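Protease LasA (PDB 3IT5) cleaves pentaglycine cross-links of staphylococcal peptidoglycan and takes part in elastin degradation as a secreted zinc metalloendopeptidase of the M23 family. Local coordinates at residues 5-10 with 75-80; 57-62 with 67-72; 122-125 with 130-133; 156-161 with 169-174. One frame throughout, in Å; residues are numbered along the deposited sequence.

Interaction 1. Residues 5-10 with 75-80; sequences NLMQLP and WATNYY
Leu6, Met7 and Pro10 of an irregular N-terminal segment meet Trp75, Thr77 and Tyr79 of strand 75-83 through three separate apolar touches, spaced along two chain directions only 6° apart. At the first, the CD2 branch of Leu6 comes within 4.1 Å of Trp75 CB, the two side chains crossing at a slant; the methyl lies obliquely to the indole. With CG of Leu6 anti to the backbone N (chi1 -178°), the isobutyl group is carried down to the strand. Met7 and Thr77 run past one another in opposite senses, and the sulfur SD of Met7 lies 3.9 Å from the methyl CG2 of Thr77. Pro10 meets the rim of an aromatic ring: its CB sits near the ring plane of Tyr79, 3.8 Å from CE2. These touching residues of the strand are alternate ones, which puts their side chains on the same face of the curled antiparallel sheet of the M23 peptidase fold, and the N-terminal segment lies over that face. The chains remain well separated, Pro10 CA and Tyr79 CA being 8.8 Å apart, so side chains alone make the contact. Within the strand, Thr77 OG1 and Tyr79 OH share a hydrogen bond of 2.7 Å, which links the tyrosine's phenol end to the same strand that carries its ring. The hydroxyl of Tyr79 also takes a hydrogen bond from the backbone N of Ala54. Phe123 of strand 121-127 packs against both Pro10 and the Tyr79 ring, while Met7 reaches Leu125 of that strand.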
loop_
_atom_site.group_PDB
_atom_site.type_symbol
_atom_site.label_atom_id
_atom_site.label_comp_id
_atom_site.label_asym_id
_atom_site.label_seq_id
_atom_site.Cartn_x
_atom_site.Cartn_y
_atom_site.Cartn_z
ATOM N N ASN A 5 13.714 -6.247 -5.635
ATOM C CA ASN A 5 13.553 -5.509 -6.894
ATOM C C ASN A 5 12.175 -5.717 -7.545
ATOM O O ASN A 5 11.957 -5.332 -8.697
ATOM C CB ASN A 5 14.659 -5.909 -7.879
ATOM C CG ASN A 5 14.551 -7.357 -8.320
ATOM O OD1 ASN A 5 13.935 -8.181 -7.640
ATOM N ND2 ASN A 5 15.144 -7.673 -9.470
ATOM N N LEU A 6 11.257 -6.334 -6.802
ATOM C CA LEU A 6 9.929 -6.677 -7.318
ATOM C C LEU A 6 8.911 -5.555 -7.161
ATOM O O LEU A 6 8.037 -5.379 -8.017
ATOM C CB LEU A 6 9.401 -7.958 -6.653
ATOM C CG LEU A 6 8.036 -8.511 -7.096
ATOM C CD1 LEU A 6 7.978 -8.784 -8.604
ATOM C CD2 LEU A 6 7.692 -9.762 -6.316
ATOM N N MET A 7 9.034 -4.792 -6.077
ATOM C CA MET A 7 8.003 -3.831 -5.699
ATOM C C MET A 7 8.487 -2.408 -5.456
ATOM O O MET A 7 9.577 -2.184 -4.926
ATOM C CB MET A 7 7.244 -4.332 -4.469
ATOM C CG MET A 7 6.197 -5.368 -4.800
ATOM S SD MET A 7 5.410 -6.034 -3.337
ATOM C CE MET A 7 6.461 -7.444 -3.035
ATOM N N GLN A 8 7.651 -1.458 -5.871
ATOM C CA GLN A 8 7.770 -0.052 -5.508
ATOM C C GLN A 8 6.590 0.297 -4.592
ATOM O O GLN A 8 5.705 -0.534 -4.374
ATOM C CB GLN A 8 7.745 0.835 -6.764
ATOM C CG GLN A 8 6.448 0.730 -7.580
ATOM C CD GLN A 8 6.124 1.981 -8.373
ATOM O OE1 GLN A 8 5.141 2.667 -8.085
ATOM N NE2 GLN A 8 6.935 2.286 -9.371
ATOM N N LEU A 9 6.572 1.522 -4.071
ATOM C CA LEU A 9 5.447 2.013 -3.269
ATOM C C LEU A 9 4.206 2.244 -4.148
ATOM O O LEU A 9 4.343 2.625 -5.317
ATOM C CB LEU A 9 5.841 3.302 -2.534
ATOM C CG LEU A 9 7.008 3.192 -1.545
ATOM C CD1 LEU A 9 7.657 4.563 -1.301
ATOM C CD2 LEU A 9 6.570 2.540 -0.225
ATOM N N PRO A 10 2.994 2.015 -3.591
ATOM C CA PRO A 10 1.749 2.056 -4.377
ATOM C C PRO A 10 1.203 3.459 -4.694
ATOM O O PRO A 10 -0.011 3.690 -4.616
ATOM C CB PRO A 10 0.767 1.261 -3.506
ATOM C CG PRO A 10 1.234 1.506 -2.118
ATOM C CD PRO A 10 2.740 1.612 -2.193
ATOM N N TRP A 75 3.287 -13.910 -5.065
ATOM C CA TRP A 75 3.329 -12.603 -4.406
ATOM C C TRP A 75 2.258 -11.679 -4.965
ATOM O O TRP A 75 2.121 -11.531 -6.181
ATOM C CB TRP A 75 4.712 -11.954 -4.551
ATOM C CG TRP A 75 5.759 -12.556 -3.652
ATOM C CD1 TRP A 75 6.833 -13.307 -4.032
ATOM C CD2 TRP A 75 5.826 -12.454 -2.224
ATOM N NE1 TRP A 75 7.563 -13.686 -2.927
ATOM C CE2 TRP A 75 6.966 -13.176 -1.805
ATOM C CE3 TRP A 75 5.030 -11.828 -1.256
ATOM C CZ2 TRP A 75 7.331 -13.289 -0.458
ATOM C CZ3 TRP A 75 5.395 -11.941 0.084
ATOM C CH2 TRP A 75 6.534 -12.668 0.469
ATOM N N ALA A 76 1.492 -11.065 -4.070
ATOM C CA ALA A 76 0.376 -10.224 -4.482
ATOM C C ALA A 76 0.219 -9.016 -3.577
ATOM O O ALA A 76 0.665 -9.017 -2.430
ATOM C CB ALA A 76 -0.921 -11.034 -4.515
ATOM N N THR A 77 -0.431 -7.985 -4.097
ATOM C CA THR A 77 -0.735 -6.812 -3.292
ATOM C C THR A 77 -2.225 -6.501 -3.339
ATOM O O THR A 77 -2.867 -6.631 -4.381
ATOM C CB THR A 77 0.104 -5.590 -3.719
ATOM O OG1 THR A 77 0.105 -5.478 -5.147
ATOM C CG2 THR A 77 1.539 -5.733 -3.226
ATOM N N ASN A 78 -2.771 -6.116 -2.192
ATOM C CA ASN A 78 -4.168 -5.728 -2.102
ATOM C C ASN A 78 -4.321 -4.225 -1.899
ATOM O O ASN A 78 -3.490 -3.590 -1.252
ATOM C CB ASN A 78 -4.863 -6.494 -0.978
ATOM C CG ASN A 78 -6.351 -6.635 -1.208
ATOM O OD1 ASN A 78 -6.789 -7.439 -2.033
ATOM N ND2 ASN A 78 -7.140 -5.849 -0.481
ATOM N N TYR A 79 -5.394 -3.671 -2.459
ATOM C CA TYR A 79 -5.646 -2.237 -2.449
ATOM C C TYR A 79 -7.107 -2.012 -2.076
ATOM O O TYR A 79 -8.009 -2.344 -2.847
ATOM C CB TYR A 79 -5.345 -1.625 -3.825
ATOM C CG TYR A 79 -3.964 -1.954 -4.350
ATOM C CD1 TYR A 79 -3.696 -3.196 -4.944
ATOM C CD2 TYR A 79 -2.928 -1.035 -4.249
ATOM C CE1 TYR A 79 -2.434 -3.506 -5.408
ATOM C CE2 TYR A 79 -1.661 -1.335 -4.723
ATOM C CZ TYR A 79 -1.419 -2.570 -5.296
ATOM O OH TYR A 79 -0.160 -2.865 -5.768
ATOM N N TYR A 80 -7.335 -1.468 -0.884
ATOM C CA TYR A 80 -8.691 -1.224 -0.407
ATOM C C TYR A 80 -8.891 0.266 -0.170
ATOM O O TYR A 80 -7.924 1.036 -0.151
ATOM C CB TYR A 80 -8.989 -2.062 0.852
ATOM C CG TYR A 80 -10.450 -2.074 1.273
ATOM C CD1 TYR A 80 -11.458 -2.429 0.373
ATOM C CD2 TYR A 80 -10.821 -1.743 2.575
ATOM C CE1 TYR A 80 -12.800 -2.442 0.762
ATOM C CE2 TYR A 80 -12.164 -1.754 2.973
ATOM C CZ TYR A 80 -13.140 -2.099 2.065
ATOM O OH TYR A 80 -14.454 -2.107 2.458
#

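Interaction 2. Residues 57-62 with 67-72; sequences GTVRVL and VRVTHP
A beta hairpin of strands 57-63 and 66-70 forms this contact, with Thr58 facing Thr70 and Arg60 facing Arg68 as antiparallel hydrogen-bonded pairs. In the first pair Thr58 N donates to Thr70 O at 2.7 Å and Thr70 N returns a bond to Thr58 O at 2.8 Å; the first of these donors stands 40° above the plane of its carbonyl. The Arg60 and Arg68 pair is more regular: Arg60 N to Arg68 O measures 2.9 Å, Arg68 N to Arg60 O 3.1 Å, and both donors lie in the carbonyl plane. Between them Val59 and Val69 form a non-hydrogen-bonded pair, as do Val61 and Val67 further along. All four valines point to the same face of the sheet, where CG1 of Val59 reaches diagonally to CG1 of Val67 at 4.1 Å. Each of those two branches is anti to its residue's backbone N, the Val59 torsion being 173°, and the two side chains meet at a slant. In the M23 fold this apolar face turns toward the interior, and Leu99 of strand 98-102 lies against Val67 and Val69. The face with the arginines is more polar. There Leu62 CD1 comes 4.3 Å from Arg68 CB, lying obliquely to the guanidinium, whose NE is hydrogen-bonded to Asn78 OD1 on the next strand. At the far end Gly57 comes close to the Thr70 carbonyl, its CA 3.2 Å from Thr70 O, a closeness that leaves no space for a side chain directed at the partner strand.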
loop_
_atom_site.group_PDB
_atom_site.type_symbol
_atom_site.label_atom_id
_atom_site.label_comp_id
_atom_site.label_asym_id
_atom_site.label_seq_id
_atom_site.Cartn_x
_atom_site.Cartn_y
_atom_site.Cartn_z
ATOM N N GLY A 57 1.898 -7.784 -12.657
ATOM C CA GLY A 57 1.003 -8.905 -12.395
ATOM C C GLY A 57 -0.386 -8.724 -12.969
ATOM O O GLY A 57 -0.610 -7.868 -13.839
ATOM N N THR A 58 -1.319 -9.532 -12.472
ATOM C CA THR A 58 -2.686 -9.564 -12.996
ATOM C C THR A 58 -3.667 -8.881 -12.048
ATOM O O THR A 58 -3.645 -9.124 -10.837
ATOM C CB THR A 58 -3.161 -11.006 -13.246
ATOM O OG1 THR A 58 -2.170 -11.722 -13.988
ATOM C CG2 THR A 58 -4.488 -11.033 -14.014
ATOM N N VAL A 59 -4.538 -8.054 -12.624
ATOM C CA VAL A 59 -5.569 -7.335 -11.873
ATOM C C VAL A 59 -6.820 -8.187 -11.652
ATOM O O VAL A 59 -7.277 -8.899 -12.552
ATOM C CB VAL A 59 -5.966 -6.007 -12.582
ATOM C CG1 VAL A 59 -7.161 -5.335 -11.881
ATOM C CG2 VAL A 59 -4.781 -5.054 -12.637
ATOM N N ARG A 60 -7.343 -8.122 -10.433
ATOM C CA ARG A 60 -8.704 -8.539 -10.142
ATOM C C ARG A 60 -9.436 -7.342 -9.554
ATOM O O ARG A 60 -9.029 -6.812 -8.520
ATOM C CB ARG A 60 -8.728 -9.714 -9.155
ATOM C CG ARG A 60 -10.135 -10.104 -8.641
ATOM C CD ARG A 60 -10.947 -10.846 -9.710
ATOM N NE ARG A 60 -12.128 -11.570 -9.213
ATOM C CZ ARG A 60 -12.260 -12.117 -8.001
ATOM N NH1 ARG A 60 -11.280 -12.061 -7.106
ATOM N NH2 ARG A 60 -13.382 -12.752 -7.685
ATOM N N VAL A 61 -10.500 -6.900 -10.222
ATOM C CA VAL A 61 -11.381 -5.891 -9.640
ATOM C C VAL A 61 -12.470 -6.611 -8.840
ATOM O O VAL A 61 -13.460 -7.106 -9.399
ATOM C CB VAL A 61 -11.975 -4.920 -10.697
ATOM C CG1 VAL A 61 -12.858 -3.859 -10.030
ATOM C CG2 VAL A 61 -10.859 -4.239 -11.485
ATOM N N LEU A 62 -12.254 -6.682 -7.529
ATOM C CA LEU A 62 -13.157 -7.372 -6.603
ATOM C C LEU A 62 -14.451 -6.593 -6.372
ATOM O O LEU A 62 -15.500 -7.183 -6.118
ATOM C CB LEU A 62 -12.444 -7.647 -5.271
ATOM C CG LEU A 62 -11.441 -8.808 -5.283
ATOM C CD1 LEU A 62 -10.214 -8.515 -4.429
ATOM C CD2 LEU A 62 -12.108 -10.104 -4.847
ATOM N N VAL A 67 -9.097 -3.742 -5.250
ATOM C CA VAL A 67 -8.291 -4.272 -6.356
ATOM C C VAL A 67 -7.147 -5.113 -5.789
ATOM O O VAL A 67 -6.587 -4.780 -4.737
ATOM C CB VAL A 67 -7.686 -3.121 -7.219
ATOM C CG1 VAL A 67 -6.596 -3.633 -8.169
ATOM C CG2 VAL A 67 -8.772 -2.406 -8.014
ATOM N N ARG A 68 -6.810 -6.196 -6.487
ATOM C CA ARG A 68 -5.645 -7.020 -6.165
ATOM C C ARG A 68 -4.761 -7.152 -7.412
ATOM O O ARG A 68 -5.266 -7.325 -8.525
ATOM C CB ARG A 68 -6.100 -8.397 -5.648
ATOM C CG ARG A 68 -5.002 -9.453 -5.411
ATOM C CD ARG A 68 -4.583 -9.603 -3.933
ATOM N NE ARG A 68 -5.703 -9.529 -2.991
ATOM C CZ ARG A 68 -6.392 -10.567 -2.518
ATOM N NH1 ARG A 68 -6.096 -11.813 -2.881
ATOM N NH2 ARG A 68 -7.385 -10.354 -1.665
ATOM N N VAL A 69 -3.447 -7.048 -7.224
ATOM C CA VAL A 69 -2.491 -7.280 -8.308
ATOM C C VAL A 69 -1.672 -8.523 -7.960
ATOM O O VAL A 69 -1.011 -8.569 -6.920
ATOM C CB VAL A 69 -1.586 -6.042 -8.568
ATOM C CG1 VAL A 69 -0.611 -6.301 -9.719
ATOM C CG2 VAL A 69 -2.441 -4.814 -8.879
ATOM N N THR A 70 -1.736 -9.533 -8.824
ATOM C CA THR A 70 -1.149 -10.835 -8.531
ATOM C C THR A 70 -0.033 -11.195 -9.511
ATOM O O THR A 70 -0.269 -11.309 -10.719
ATOM C CB THR A 70 -2.233 -11.938 -8.533
ATOM O OG1 THR A 70 -3.321 -11.541 -7.682
ATOM C CG2 THR A 70 -1.655 -13.271 -8.056
ATOM N N HIS A 71 1.174 -11.366 -8.976
ATOM C CA HIS A 71 2.360 -11.738 -9.756
ATOM C C HIS A 71 2.379 -13.257 -9.992
ATOM O O HIS A 71 1.798 -14.009 -9.202
ATOM C CB HIS A 71 3.623 -11.281 -9.011
ATOM C CG HIS A 71 4.859 -11.234 -9.858
ATOM N ND1 HIS A 71 5.112 -10.215 -10.752
ATOM C CD2 HIS A 71 5.923 -12.067 -9.930
ATOM C CE1 HIS A 71 6.270 -10.431 -11.349
ATOM N NE2 HIS A 71 6.786 -11.547 -10.865
ATOM N N PRO A 72 3.021 -13.719 -11.089
ATOM C CA PRO A 72 3.175 -15.173 -11.294
ATOM C C PRO A 72 3.928 -15.888 -10.159
ATOM O O PRO A 72 3.790 -17.101 -9.997
ATOM C CB PRO A 72 3.972 -15.259 -12.597
ATOM C CG PRO A 72 3.617 -14.002 -13.330
ATOM C CD PRO A 72 3.462 -12.954 -12.271
#

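Interaction 3. Residues 122-125 with 130-133; sequences HFSL and AFVS. With ZN (zinc ion), chain E.
Ser124 and Leu125 make the direct contacts with the returning arm of the hairpin, Phe131 and Val132. CB of Ser124 lies at the edge of the Phe131 ring, near its plane and 3.4 Å from CE2, so the serine meets the rim of the phenyl. Next along the strand, Leu125 O accepts a fairly straight bond from Val132 N (2.9 Å, 166° at the hydrogen), with the donor tilted 24° from the carbonyl plane. Their side chains cross just beside it: Leu125 CG is 3.7 Å from Val132 CG2. That methyl stands between the backbone N and carbonyl carbon of its own residue, which directs it at the leucine. Toward the start of strand 121-127 is the zinc site: His122 ND1 binds the zinc ion at 2.2 Å, a water lies 2.1 Å from the metal, and His23 and Asp36 complete the protein ligands. Its second shell includes Asn25, whose OD1 is hydrogen-bonded to His122 NE2, which helps fix the ring's rotation; the same oxygen is hydrogen-bonded to Ser124 OG, which also pairs with Ser34 OG. Strand 121-127, which carries the zinc ligand, is flanked by strand 75-83, through backbone bonds from His122 and Ser124, and by strand 34-38, through Phe123 and Phe35, while the short strand 130-131 pairs with its C-terminal part.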
loop_
_atom_site.group_PDB
_atom_site.type_symbol
_atom_site.label_atom_id
_atom_site.label_comp_id
_atom_site.label_asym_id
_atom_site.label_seq_id
_atom_site.Cartn_x
_atom_site.Cartn_y
_atom_site.Cartn_z
ATOM N N HIS A 122 -5.523 1.646 2.043
ATOM C CA HIS A 122 -5.139 0.475 2.829
ATOM C C HIS A 122 -4.510 -0.538 1.865
ATOM O O HIS A 122 -5.157 -0.997 0.925
ATOM C CB HIS A 122 -6.371 -0.087 3.559
ATOM C CG HIS A 122 -6.178 -1.446 4.160
ATOM N ND1 HIS A 122 -5.709 -1.634 5.443
ATOM C CD2 HIS A 122 -6.433 -2.682 3.669
ATOM C CE1 HIS A 122 -5.668 -2.927 5.709
ATOM N NE2 HIS A 122 -6.091 -3.587 4.645
ATOM N N PHE A 123 -3.243 -0.870 2.108
ATOM C CA PHE A 123 -2.411 -1.596 1.140
ATOM C C PHE A 123 -1.761 -2.825 1.784
ATOM O O PHE A 123 -1.002 -2.695 2.740
ATOM C CB PHE A 123 -1.369 -0.618 0.570
ATOM C CG PHE A 123 -0.228 -1.266 -0.159
ATOM C CD1 PHE A 123 -0.394 -1.759 -1.449
ATOM C CD2 PHE A 123 1.036 -1.333 0.426
ATOM C CE1 PHE A 123 0.672 -2.336 -2.135
ATOM C CE2 PHE A 123 2.111 -1.912 -0.254
ATOM C CZ PHE A 123 1.927 -2.415 -1.533
ATOM N N SER A 124 -2.059 -4.010 1.249
ATOM C CA SER A 124 -1.674 -5.281 1.890
ATOM C C SER A 124 -0.783 -6.192 1.045
ATOM O O SER A 124 -0.934 -6.272 -0.172
ATOM C CB SER A 124 -2.923 -6.066 2.292
ATOM O OG SER A 124 -3.838 -5.251 3.001
ATOM N N LEU A 125 0.115 -6.905 1.721
ATOM C CA LEU A 125 1.016 -7.861 1.084
ATOM C C LEU A 125 0.495 -9.291 1.213
ATOM O O LEU A 125 0.199 -9.762 2.315
ATOM C CB LEU A 125 2.426 -7.750 1.681
ATOM C CG LEU A 125 3.585 -8.569 1.092
ATOM C CD1 LEU A 125 3.898 -8.177 -0.349
ATOM C CD2 LEU A 125 4.823 -8.401 1.968
ATOM N N ALA A 130 -2.915 -15.458 0.521
ATOM C CA ALA A 130 -3.027 -15.151 1.953
ATOM C C ALA A 130 -2.176 -13.944 2.345
ATOM O O ALA A 130 -1.120 -13.705 1.758
ATOM C CB ALA A 130 -2.660 -16.367 2.803
ATOM N N PHE A 131 -2.637 -13.190 3.339
ATOM C CA PHE A 131 -1.882 -12.041 3.827
ATOM C C PHE A 131 -0.630 -12.528 4.546
ATOM O O PHE A 131 -0.663 -13.550 5.237
ATOM C CB PHE A 131 -2.735 -11.174 4.761
ATOM C CG PHE A 131 -3.921 -10.539 4.094
ATOM C CD1 PHE A 131 -5.194 -11.070 4.263
ATOM C CD2 PHE A 131 -3.767 -9.401 3.303
ATOM C CE1 PHE A 131 -6.301 -10.480 3.656
ATOM C CE2 PHE A 131 -4.862 -8.808 2.688
ATOM C CZ PHE A 131 -6.131 -9.348 2.861
ATOM N N VAL A 132 0.471 -11.803 4.353
ATOM C CA VAL A 132 1.765 -12.137 4.961
ATOM C C VAL A 132 2.389 -10.904 5.629
ATOM O O VAL A 132 1.990 -9.773 5.355
ATOM C CB VAL A 132 2.763 -12.737 3.923
ATOM C CG1 VAL A 132 2.269 -14.084 3.388
ATOM C CG2 VAL A 132 3.010 -11.762 2.775
ATOM N N SER A 133 3.374 -11.130 6.495
ATOM C CA SER A 133 4.034 -10.048 7.225
ATOM C C SER A 133 4.856 -9.134 6.322
ATOM O O SER A 133 5.598 -9.603 5.459
ATOM C CB SER A 133 4.933 -10.617 8.328
ATOM O OG SER A 133 5.699 -9.589 8.938
HETATM ZN ZN ZN E . -5.379 0.068 6.822
HETATM O O HOH W 1 -7.207 1.094 6.758
#

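Interaction 4. Residues 156-161 with 169-174; sequences RRYYFY and HCAFRP
Two backbone hydrogen bonds join Phe160 and His169 as an antiparallel hydrogen-bonded pair. Phe160 N to His169 O is almost straight, 2.9 Å and 177°, and lies in the carbonyl plane; the return bond, His169 N to Phe160 O, is bent, with 132° at the hydrogen. One water extends the pairing beyond the bridge, donating to Tyr158 O at 2.6 Å and accepting from Ala171 N at 2.8 Å. Edge contacts form the second group. The Phe160 carbonyl oxygen lies in the plane of the imidazole of His169, 3.2 Å from CD2, and His169 O in turn lies at the edge of the Phe160 ring. The His169 CG, anti to its own carbonyl carbon (chi1 -56°), sets the imidazole edge beside that oxygen. Among apolar contacts, Ala171 CB sits at the rim of the Tyr158 ring, 4.0 Å from CD2. Covalent chemistry adds a disulfide from Cys170 to Cys155, just before segment 156-161, and the chain then leaves through a type II turn over Cys170 to Arg173. Since the Phe160-His169 bonds and the water bridge all use backbone atoms, the polar part of this edge pairing depends little on side-chain identity, whereas the disulfide is a side-chain tie.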
loop_
_atom_site.group_PDB
_atom_site.type_symbol
_atom_site.label_atom_id
_atom_site.label_comp_id
_atom_site.label_asym_id
_atom_site.label_seq_id
_atom_site.Cartn_x
_atom_site.Cartn_y
_atom_site.Cartn_z
ATOM N N ARG A 156 11.178 4.379 16.268
ATOM C CA ARG A 156 12.177 3.455 16.797
ATOM C C ARG A 156 11.837 1.991 16.482
ATOM O O ARG A 156 12.735 1.156 16.362
ATOM C CB ARG A 156 12.335 3.660 18.306
ATOM C CG ARG A 156 13.225 4.843 18.668
ATOM C CD ARG A 156 12.765 5.569 19.924
ATOM N NE ARG A 156 12.920 4.776 21.143
ATOM C CZ ARG A 156 11.926 4.439 21.962
ATOM N NH1 ARG A 156 10.684 4.828 21.713
ATOM N NH2 ARG A 156 12.179 3.723 23.049
ATOM N N ARG A 157 10.546 1.691 16.340
ATOM C CA ARG A 157 10.086 0.320 16.078
ATOM C C ARG A 157 9.546 0.135 14.661
ATOM O O ARG A 157 9.788 -0.897 14.033
ATOM C CB ARG A 157 9.018 -0.102 17.088
ATOM C CG ARG A 157 9.429 0.062 18.541
ATOM C CD ARG A 157 8.315 -0.379 19.468
ATOM N NE ARG A 157 8.276 0.455 20.667
ATOM C CZ ARG A 157 7.289 1.295 20.968
ATOM N NH1 ARG A 157 6.231 1.407 20.174
ATOM N NH2 ARG A 157 7.358 2.014 22.079
ATOM N N TYR A 158 8.801 1.127 14.182
ATOM C CA TYR A 158 8.257 1.112 12.825
ATOM C C TYR A 158 8.985 2.135 11.970
ATOM O O TYR A 158 9.036 3.318 12.317
ATOM C CB TYR A 158 6.756 1.416 12.831
ATOM C CG TYR A 158 6.132 1.437 11.449
ATOM C CD1 TYR A 158 5.918 0.255 10.746
ATOM C CD2 TYR A 158 5.762 2.641 10.844
ATOM C CE1 TYR A 158 5.355 0.265 9.478
ATOM C CE2 TYR A 158 5.195 2.662 9.573
ATOM C CZ TYR A 158 4.990 1.463 8.899
ATOM O OH TYR A 158 4.425 1.456 7.646
ATOM N N TYR A 159 9.541 1.678 10.852
ATOM C CA TYR A 159 10.292 2.554 9.959
ATOM C C TYR A 159 10.468 1.976 8.556
ATOM O O TYR A 159 10.381 0.762 8.348
ATOM C CB TYR A 159 11.665 2.896 10.565
ATOM C CG TYR A 159 12.478 1.687 10.995
ATOM C CD1 TYR A 159 13.296 1.012 10.089
ATOM C CD2 TYR A 159 12.428 1.222 12.309
ATOM C CE1 TYR A 159 14.045 -0.098 10.479
ATOM C CE2 TYR A 159 13.167 0.115 12.710
ATOM C CZ TYR A 159 13.973 -0.541 11.791
ATOM O OH TYR A 159 14.701 -1.644 12.183
ATOM N N PHE A 160 10.711 2.869 7.603
ATOM C CA PHE A 160 11.142 2.502 6.265
ATOM C C PHE A 160 12.631 2.828 6.178
ATOM O O PHE A 160 13.014 3.997 6.248
ATOM C CB PHE A 160 10.363 3.305 5.216
ATOM C CG PHE A 160 8.900 2.948 5.128
ATOM C CD1 PHE A 160 8.431 2.138 4.097
ATOM C CD2 PHE A 160 7.989 3.426 6.069
ATOM C CE1 PHE A 160 7.079 1.804 4.009
ATOM C CE2 PHE A 160 6.635 3.096 5.991
ATOM C CZ PHE A 160 6.179 2.288 4.962
ATOM N N TYR A 161 13.475 1.804 6.060
ATOM C CA TYR A 161 14.917 2.041 5.969
ATOM C C TYR A 161 15.400 2.022 4.525
ATOM O O TYR A 161 15.350 0.982 3.854
ATOM C CB TYR A 161 15.717 1.051 6.831
ATOM C CG TYR A 161 17.222 1.229 6.721
ATOM C CD1 TYR A 161 17.867 2.293 7.355
ATOM C CD2 TYR A 161 17.998 0.341 5.972
ATOM C CE1 TYR A 161 19.244 2.467 7.253
ATOM C CE2 TYR A 161 19.379 0.507 5.862
ATOM C CZ TYR A 161 19.993 1.571 6.508
ATOM O OH TYR A 161 21.355 1.749 6.412
ATOM N N HIS A 169 13.082 6.419 7.738
ATOM C CA HIS A 169 11.896 7.179 7.348
ATOM C C HIS A 169 10.691 6.829 8.207
ATOM O O HIS A 169 10.290 5.668 8.292
ATOM C CB HIS A 169 11.596 6.965 5.862
ATOM C CG HIS A 169 12.749 7.304 4.969
ATOM N ND1 HIS A 169 12.829 8.492 4.274
ATOM C CD2 HIS A 169 13.884 6.623 4.684
ATOM C CE1 HIS A 169 13.956 8.521 3.586
ATOM N NE2 HIS A 169 14.618 7.401 3.824
ATOM N N CYS A 170 10.115 7.852 8.829
ATOM C CA CYS A 170 9.094 7.670 9.857
ATOM C C CYS A 170 7.673 7.698 9.304
ATOM O O CYS A 170 7.423 8.220 8.214
ATOM C CB CYS A 170 9.250 8.739 10.953
ATOM S SG CYS A 170 10.905 8.823 11.719
ATOM N N ALA A 171 6.745 7.131 10.072
ATOM C CA ALA A 171 5.323 7.271 9.790
ATOM C C ALA A 171 4.953 8.747 9.850
ATOM O O ALA A 171 5.504 9.498 10.663
ATOM C CB ALA A 171 4.507 6.481 10.786
ATOM N N PHE A 172 4.048 9.152 8.961
ATOM C CA PHE A 172 3.525 10.524 8.881
ATOM C C PHE A 172 4.545 11.585 8.433
ATOM O O PHE A 172 4.414 12.769 8.759
ATOM C CB PHE A 172 2.789 10.914 10.176
ATOM C CG PHE A 172 1.671 9.967 10.542
ATOM C CD1 PHE A 172 1.681 9.294 11.756
ATOM C CD2 PHE A 172 0.621 9.735 9.659
ATOM C CE1 PHE A 172 0.658 8.412 12.091
ATOM C CE2 PHE A 172 -0.408 8.853 9.987
ATOM C CZ PHE A 172 -0.389 8.195 11.206
ATOM N N ARG A 173 5.559 11.142 7.691
ATOM C CA ARG A 173 6.418 12.043 6.918
ATOM C C ARG A 173 6.320 11.681 5.434
ATOM O O ARG A 173 6.015 10.533 5.104
ATOM C CB ARG A 173 7.874 11.987 7.397
ATOM C CG ARG A 173 8.219 13.012 8.482
ATOM C CD ARG A 173 7.910 12.478 9.869
ATOM N NE ARG A 173 8.357 13.377 10.932
ATOM C CZ ARG A 173 8.526 13.013 12.203
ATOM N NH1 ARG A 173 8.300 11.762 12.578
ATOM N NH2 ARG A 173 8.930 13.898 13.101
ATOM N N PRO A 174 6.557 12.662 4.536
ATOM C CA PRO A 174 6.503 12.378 3.098
ATOM C C PRO A 174 7.528 11.324 2.700
ATOM O O PRO A 174 8.708 11.464 3.009
ATOM C CB PRO A 174 6.848 13.727 2.458
ATOM C CG PRO A 174 6.483 14.743 3.495
ATOM C CD PRO A 174 6.807 14.092 4.802
HETATM O O HOH W 2 7.607 5.420 12.096
#

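In the fold
Interactions 1, 2 and 3 belong to one curled antiparallel sheet, in which strand 75-83 lies between strands 66-70 and 121-127. Interaction 2 is nested inside the loop closed by interaction 1, with centres 10 Å apart; the backbone of Tyr79 meets that of Val67. Interaction 3 follows later in the chain, its centre 9 Å from that of interaction 1, and Asn78 and Tyr80 pair with Ser124 and His122. The sheet thus runs from the hairpin of interaction 2 through to the strand bearing a zinc ligand. Interaction 4, last in the chain, belongs to a separate four-stranded sheet, its centre about 18 Å from those of interactions 1 and 3 and about 27 Å from that of interaction 2.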